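Local atomic coordinates of ubiquitin-conjugating enzyme E2, putative (Trypanosoma cruzi, PDB entry 4DS2), a protein that is a putative ubiquitin-conjugating enzyme (E2) that probably carries activated ubiquitin as a thioester and passes it on to substrates, as its relatives do. Residues A[57-60]-A[61-64]; A[148-151]-A[152-156]. All coordinates share one frame; numbering follows the deposited sequence.

Contact 1: A[57-60]-A[61-64]; sequences KAPA and DSVY
Pro59 and Ser62 face each other across a tight local turn in the loop between strands 51-57 and 70-76, neighbours in the antiparallel sheet of the ubiquitin-conjugating (UBC) fold. The motif is a beta turn over residues 59-62. Ala60 and Asp61, its two central residues, both have helical backbone angles. The turn is closed by Ser62 N, which donates to Pro59 O at 3.1 Å with a nearly straight N-H...O angle of 168°. The donor stands above the carbonyl plane. The Ser62 hydroxyl comes to the same acceptor: OG gives a weak hydrogen bond to Pro59 O at 3.3 Å. With chi1 77°, OG sits between the backbone N and the carbonyl carbon, within reach of this oxygen. OG also accepts a weak bond from Tyr64 N at 3.4 Å. The serine thus ties the turn to the residues that follow. Next to the turn, Asp61 CB lies 3.6 Å from Pro59 CB, while Asp61 OD2 is hydrogen-bonded to His37. The ring of Tyr64 leads away to Phe132 and to helix 155-162, and its hydroxyl bonds to Tyr95 O. Tyr64 meets the start of the loop through its CB, which lies 3.8 Å from the methyl carbon of Ala58, CB.

Contact 2: A[148-151]-A[152-156]; sequences RHYL and EKFPQ
Glu152 lies beside Arg148 one helical turn earlier. Its N donates to Arg148 O at 2.9 Å, and its carboxylate rests on the aliphatic part of the arginine, with OE2 3.5 Å from Arg148 CD. The Arg148 chain bends at chi2 (62°) and chi3 (69°), and its guanidinium forms a salt bridge with Asp142 and a hydrogen bond to Tyr135 O. Arg148 NE and Glu152 OE2 are 4.7 Å apart, not in contact, though the opposite charges may attract weakly. Lys153 follows, its N bonded to His149 O at 3.1 Å. Its extended chain passes obliquely by the imidazole, and Lys153 CD is 3.6 Å from His149 CE1. Phe154 then ends helix 145-153. It is the first residue to leave helical backbone angles, and it is also the N-cap of helix 155-162, so this one residue joins the last two helices of the UBC fold. Phe154 N still bonds to Tyr150 O at 2.7 Å. Its CB sits over a face of the Tyr150 ring, 4.2 Å from the centroid, in a CH-pi contact. The two rings lie near parallel, with planes at 24°, but are slid apart and barely overlap. Tyr150 also makes a cation-pi contact with Arg161. Pro155 starts the next helix. Its nitrogen has no hydrogen to offer Leu151 O, and the ring packs against that oxygen instead, with Pro155 CG at 3.5 Å.

Contacts 1 and 2 are separate, partly buried local contacts, with centres about 18 Å and nearest atoms about 7 Å apart. Contact 1 is a loop turn nearer the middle of the protein, and its buried residues are Ala58, Pro59 and Tyr64. Contact 2 lies further out at a helix junction, where Arg148 and Leu151 are buried and residues 152-156 are all exposed. Contact 2 includes the start of helix 155-162, and contact 1 touches it from outside: Tyr64, Tyr150 and Leu151 all meet Phe158. Tyr95 and Tyr135 are shared neighbours. Contact 1 relies on one backbone turn bond, with weak help from a serine hydroxyl, contact 2 on successive helical backbone bonds and a CH-pi contact.

Contact 1: A[57-60]-A[61-64]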
ATOM      1  N   LYS A  57      -9.906  -0.926  -1.414  1.00 49.60           N
ATOM      2  CA  LYS A  57     -10.465   0.180  -2.226  1.00 49.29           C
ATOM      3  C   LYS A  57      -9.667   1.424  -1.921  1.00 46.03           C
ATOM      4  O   LYS A  57      -9.369   1.692  -0.764  1.00 43.02           O
ATOM      5  CB  LYS A  57     -11.931   0.431  -1.888  1.00 51.48           C
ATOM      6  CG  LYS A  57     -12.844  -0.767  -2.157  1.00 55.60           C
ATOM      7  CD  LYS A  57     -13.020  -1.034  -3.644  1.00 57.38           C
ATOM      8  CE  LYS A  57     -13.477  -2.462  -3.892  1.00 58.14           C
ATOM      9  NZ  LYS A  57     -14.871  -2.694  -3.439  1.00 58.81           N
ATOM     10  N   ALA A  58      -9.303   2.178  -2.952  1.00 47.26           N
ATOM     11  CA  ALA A  58      -8.816   3.545  -2.733  1.00 46.64           C
ATOM     12  C   ALA A  58      -9.964   4.443  -2.228  1.00 48.62           C
ATOM     13  O   ALA A  58     -11.147   4.076  -2.356  1.00 49.83           O
ATOM     14  CB  ALA A  58      -8.203   4.107  -3.995  1.00 44.52           C
ATOM     15  N   PRO A  59      -9.625   5.618  -1.641  1.00 50.54           N
ATOM     16  CA  PRO A  59     -10.632   6.590  -1.188  1.00 52.59           C
ATOM     17  C   PRO A  59     -11.535   7.074  -2.338  1.00 55.62           C
ATOM     18  O   PRO A  59     -11.037   7.276  -3.451  1.00 53.82           O
ATOM     19  CB  PRO A  59      -9.773   7.771  -0.700  1.00 52.01           C
ATOM     20  CG  PRO A  59      -8.414   7.226  -0.474  1.00 48.69           C
ATOM     21  CD  PRO A  59      -8.264   6.179  -1.529  1.00 48.86           C
ATOM     22  N   ALA A  60     -12.833   7.275  -2.064  1.00 60.79           N
ATOM     23  CA  ALA A  60     -13.773   7.899  -3.033  1.00 62.64           C
ATOM     24  C   ALA A  60     -13.272   9.306  -3.428  1.00 66.11           C
ATOM     25  O   ALA A  60     -13.416   9.749  -4.577  1.00 65.73           O
ATOM     26  CB  ALA A  60     -15.169   7.976  -2.444  1.00 61.68           C
ATOM     27  N   ASP A  61     -12.715   9.991  -2.425  1.00 68.75           N
ATOM     28  CA  ASP A  61     -11.806  11.167  -2.537  1.00 67.95           C
ATOM     29  C   ASP A  61     -10.875  11.244  -3.761  1.00 61.18           C
ATOM     30  O   ASP A  61     -10.705  12.317  -4.313  1.00 58.00           O
ATOM     31  CB  ASP A  61     -10.877  11.147  -1.303  1.00 71.99           C
ATOM     32  CG  ASP A  61     -10.722  12.488  -0.642  1.00 78.01           C
ATOM     33  OD1 ASP A  61     -11.741  13.050  -0.152  1.00 76.49           O
ATOM     34  OD2 ASP A  61      -9.552  12.935  -0.556  1.00 88.62           O
ATOM     35  N   SER A  62     -10.233  10.136  -4.146  1.00 54.38           N
ATOM     36  CA  SER A  62      -9.113  10.213  -5.075  1.00 52.54           C
ATOM     37  C   SER A  62      -9.413   9.757  -6.516  1.00 50.73           C
ATOM     38  O   SER A  62     -10.409   9.092  -6.783  1.00 48.76           O
ATOM     39  CB  SER A  62      -7.910   9.441  -4.509  1.00 50.83           C
ATOM     40  OG  SER A  62      -8.048   8.042  -4.661  1.00 49.87           O
ATOM     41  N   VAL A  63      -8.503  10.134  -7.415  1.00 49.23           N
ATOM     42  CA  VAL A  63      -8.481   9.714  -8.824  1.00 50.19           C
ATOM     43  C   VAL A  63      -8.630   8.210  -8.996  1.00 49.68           C
ATOM     44  O   VAL A  63      -9.265   7.734  -9.956  1.00 52.49           O
ATOM     45  CB  VAL A  63      -7.125  10.113  -9.496  1.00 49.86           C
ATOM     46  CG1 VAL A  63      -7.332  11.170 -10.576  1.00 51.23           C
ATOM     47  CG2 VAL A  63      -6.080  10.583  -8.483  1.00 46.61           C
ATOM     48  N   TYR A  64      -8.017   7.498  -8.046  1.00 49.14           N
ATOM     49  CA  TYR A  64      -7.889   6.019  -7.993  1.00 48.55           C
ATOM     50  C   TYR A  64      -9.084   5.232  -7.428  1.00 51.51           C
ATOM     51  O   TYR A  64      -9.182   4.018  -7.636  1.00 50.44           O
ATOM     52  CB  TYR A  64      -6.679   5.663  -7.118  1.00 45.87           C
ATOM     53  CG  TYR A  64      -5.358   6.165  -7.676  1.00 44.29           C
ATOM     54  CD1 TYR A  64      -4.698   5.467  -8.680  1.00 43.55           C
ATOM     55  CD2 TYR A  64      -4.787   7.341  -7.218  1.00 42.67           C
ATOM     56  CE1 TYR A  64      -3.503   5.923  -9.194  1.00 43.04           C
ATOM     57  CE2 TYR A  64      -3.593   7.801  -7.733  1.00 41.51           C
ATOM     58  CZ  TYR A  64      -2.955   7.089  -8.720  1.00 41.36           C
ATOM     59  OH  TYR A  64      -1.756   7.520  -9.235  1.00 41.55           O
TER

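Contact 2: A[148-151]-A[152-156]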
ATOM      1  N   ARG A 148       5.776  10.994 -13.034  1.00 43.68           N
ATOM      2  CA  ARG A 148       5.953  12.255 -12.300  1.00 44.91           C
ATOM      3  C   ARG A 148       5.939  13.457 -13.253  1.00 44.40           C
ATOM      4  O   ARG A 148       5.226  14.448 -13.018  1.00 43.43           O
ATOM      5  CB  ARG A 148       7.245  12.249 -11.456  1.00 45.05           C
ATOM      6  CG  ARG A 148       7.571  13.585 -10.783  1.00 46.06           C
ATOM      7  CD  ARG A 148       6.502  14.040  -9.780  1.00 45.70           C
ATOM      8  NE  ARG A 148       6.498  13.153  -8.610  1.00 45.53           N
ATOM      9  CZ  ARG A 148       5.482  12.964  -7.762  1.00 45.92           C
ATOM     10  NH1 ARG A 148       5.586  12.087  -6.755  1.00 45.32           N
ATOM     11  NH2 ARG A 148       4.349  13.637  -7.913  1.00 48.41           N
ATOM     12  N   HIS A 149       6.720  13.358 -14.319  1.00 46.28           N
ATOM     13  CA  HIS A 149       6.755  14.395 -15.347  1.00 49.40           C
ATOM     14  C   HIS A 149       5.395  14.693 -15.917  1.00 46.06           C
ATOM     15  O   HIS A 149       5.039  15.837 -16.122  1.00 49.50           O
ATOM     16  CB  HIS A 149       7.686  13.962 -16.449  1.00 52.80           C
ATOM     17  CG  HIS A 149       8.024  15.057 -17.421  1.00 58.64           C
ATOM     18  ND1 HIS A 149       7.099  15.623 -18.233  1.00 60.01           N
ATOM     19  CD2 HIS A 149       9.245  15.690 -17.701  1.00 61.94           C
ATOM     20  CE1 HIS A 149       7.694  16.566 -18.981  1.00 62.71           C
ATOM     21  NE2 HIS A 149       9.008  16.600 -18.659  1.00 64.37           N
ATOM     22  N   TYR A 150       4.618  13.657 -16.147  1.00 43.66           N
ATOM     23  CA  TYR A 150       3.310  13.805 -16.720  1.00 45.54           C
ATOM     24  C   TYR A 150       2.297  14.450 -15.752  1.00 48.83           C
ATOM     25  O   TYR A 150       1.498  15.316 -16.162  1.00 49.52           O
ATOM     26  CB  TYR A 150       2.824  12.447 -17.222  1.00 43.37           C
ATOM     27  CG  TYR A 150       1.745  12.549 -18.273  1.00 43.36           C
ATOM     28  CD1 TYR A 150       2.018  13.050 -19.559  1.00 43.52           C
ATOM     29  CD2 TYR A 150       0.435  12.140 -17.983  1.00 42.02           C
ATOM     30  CE1 TYR A 150       1.008  13.134 -20.518  1.00 43.73           C
ATOM     31  CE2 TYR A 150      -0.576  12.221 -18.931  1.00 41.02           C
ATOM     32  CZ  TYR A 150      -0.297  12.721 -20.185  1.00 42.12           C
ATOM     33  OH  TYR A 150      -1.334  12.782 -21.098  1.00 43.19           O
ATOM     34  N   LEU A 151       2.299  14.029 -14.489  1.00 48.08           N
ATOM     35  CA  LEU A 151       1.510  14.751 -13.463  1.00 49.96           C
ATOM     36  C   LEU A 151       1.871  16.244 -13.364  1.00 50.96           C
ATOM     37  O   LEU A 151       0.991  17.118 -13.247  1.00 47.01           O
ATOM     38  CB  LEU A 151       1.721  14.134 -12.076  1.00 47.65           C
ATOM     39  CG  LEU A 151       0.988  14.823 -10.907  1.00 45.65           C
ATOM     40  CD1 LEU A 151      -0.532  14.680 -10.933  1.00 43.15           C
ATOM     41  CD2 LEU A 151       1.544  14.306  -9.603  1.00 47.16           C
ATOM     42  N   GLU A 152       3.173  16.507 -13.383  1.00 53.70           N
ATOM     43  CA  GLU A 152       3.682  17.857 -13.173  1.00 57.07           C
ATOM     44  C   GLU A 152       3.276  18.814 -14.289  1.00 59.61           C
ATOM     45  O   GLU A 152       3.022  19.984 -14.036  1.00 60.17           O
ATOM     46  CB  GLU A 152       5.202  17.848 -12.996  1.00 57.19           C
ATOM     47  CG  GLU A 152       5.640  17.640 -11.546  1.00 58.00           C
ATOM     48  CD  GLU A 152       7.147  17.417 -11.384  1.00 59.61           C
ATOM     49  OE1 GLU A 152       7.872  17.260 -12.393  1.00 59.05           O
ATOM     50  OE2 GLU A 152       7.617  17.380 -10.228  1.00 61.16           O
ATOM     51  N   LYS A 153       3.186  18.301 -15.513  1.00 63.47           N
ATOM     52  CA  LYS A 153       2.909  19.139 -16.678  1.00 63.82           C
ATOM     53  C   LYS A 153       1.571  18.921 -17.333  1.00 58.46           C
ATOM     54  O   LYS A 153       1.109  19.777 -18.062  1.00 66.37           O
ATOM     55  CB  LYS A 153       4.056  19.000 -17.671  1.00 66.79           C
ATOM     56  CG  LYS A 153       5.267  19.693 -17.055  1.00 70.40           C
ATOM     57  CD  LYS A 153       6.537  19.749 -17.855  1.00 74.84           C
ATOM     58  CE  LYS A 153       7.707  19.974 -16.895  1.00 80.99           C
ATOM     59  NZ  LYS A 153       9.002  20.326 -17.551  1.00 89.83           N
ATOM     60  N   PHE A 154       0.934  17.801 -17.060  1.00 55.37           N
ATOM     61  CA  PHE A 154      -0.422  17.577 -17.525  1.00 54.60           C
ATOM     62  C   PHE A 154      -1.276  17.026 -16.397  1.00 54.08           C
ATOM     63  O   PHE A 154      -1.840  15.927 -16.521  1.00 48.60           O
ATOM     64  CB  PHE A 154      -0.432  16.650 -18.738  1.00 54.45           C
ATOM     65  CG  PHE A 154       0.324  17.206 -19.912  1.00 57.36           C
ATOM     66  CD1 PHE A 154      -0.331  17.921 -20.903  1.00 57.36           C
ATOM     67  CD2 PHE A 154       1.704  17.052 -20.000  1.00 59.94           C
ATOM     68  CE1 PHE A 154       0.373  18.460 -21.967  1.00 62.19           C
ATOM     69  CE2 PHE A 154       2.414  17.583 -21.059  1.00 60.76           C
ATOM     70  CZ  PHE A 154       1.752  18.287 -22.047  1.00 63.76           C
ATOM     71  N   PRO A 155      -1.427  17.825 -15.312  1.00 55.77           N
ATOM     72  CA  PRO A 155      -2.186  17.400 -14.121  1.00 56.29           C
ATOM     73  C   PRO A 155      -3.529  16.799 -14.484  1.00 54.01           C
ATOM     74  O   PRO A 155      -3.939  15.783 -13.928  1.00 52.22           O
ATOM     75  CB  PRO A 155      -2.411  18.707 -13.339  1.00 57.23           C
ATOM     76  CG  PRO A 155      -1.357  19.641 -13.820  1.00 59.11           C
ATOM     77  CD  PRO A 155      -1.072  19.257 -15.246  1.00 58.12           C
ATOM     78  N   GLN A 156      -4.192  17.435 -15.438  1.00 56.11           N
ATOM     79  CA  GLN A 156      -5.545  17.058 -15.828  1.00 56.19           C
ATOM     80  C   GLN A 156      -5.540  15.789 -16.741  1.00 54.93           C
ATOM     81  O   GLN A 156      -6.364  14.877 -16.538  1.00 55.83           O
ATOM     82  CB  GLN A 156      -6.308  18.289 -16.387  1.00 58.05           C
ATOM     83  CG  GLN A 156      -5.855  18.802 -17.767  1.00 61.72           C
ATOM     84  CD  GLN A 156      -4.450  19.408 -17.807  1.00 61.28           C
ATOM     85  OE1 GLN A 156      -4.081  20.207 -16.947  1.00 63.62           O
ATOM     86  NE2 GLN A 156      -3.672  19.033 -18.822  1.00 57.84           N
TER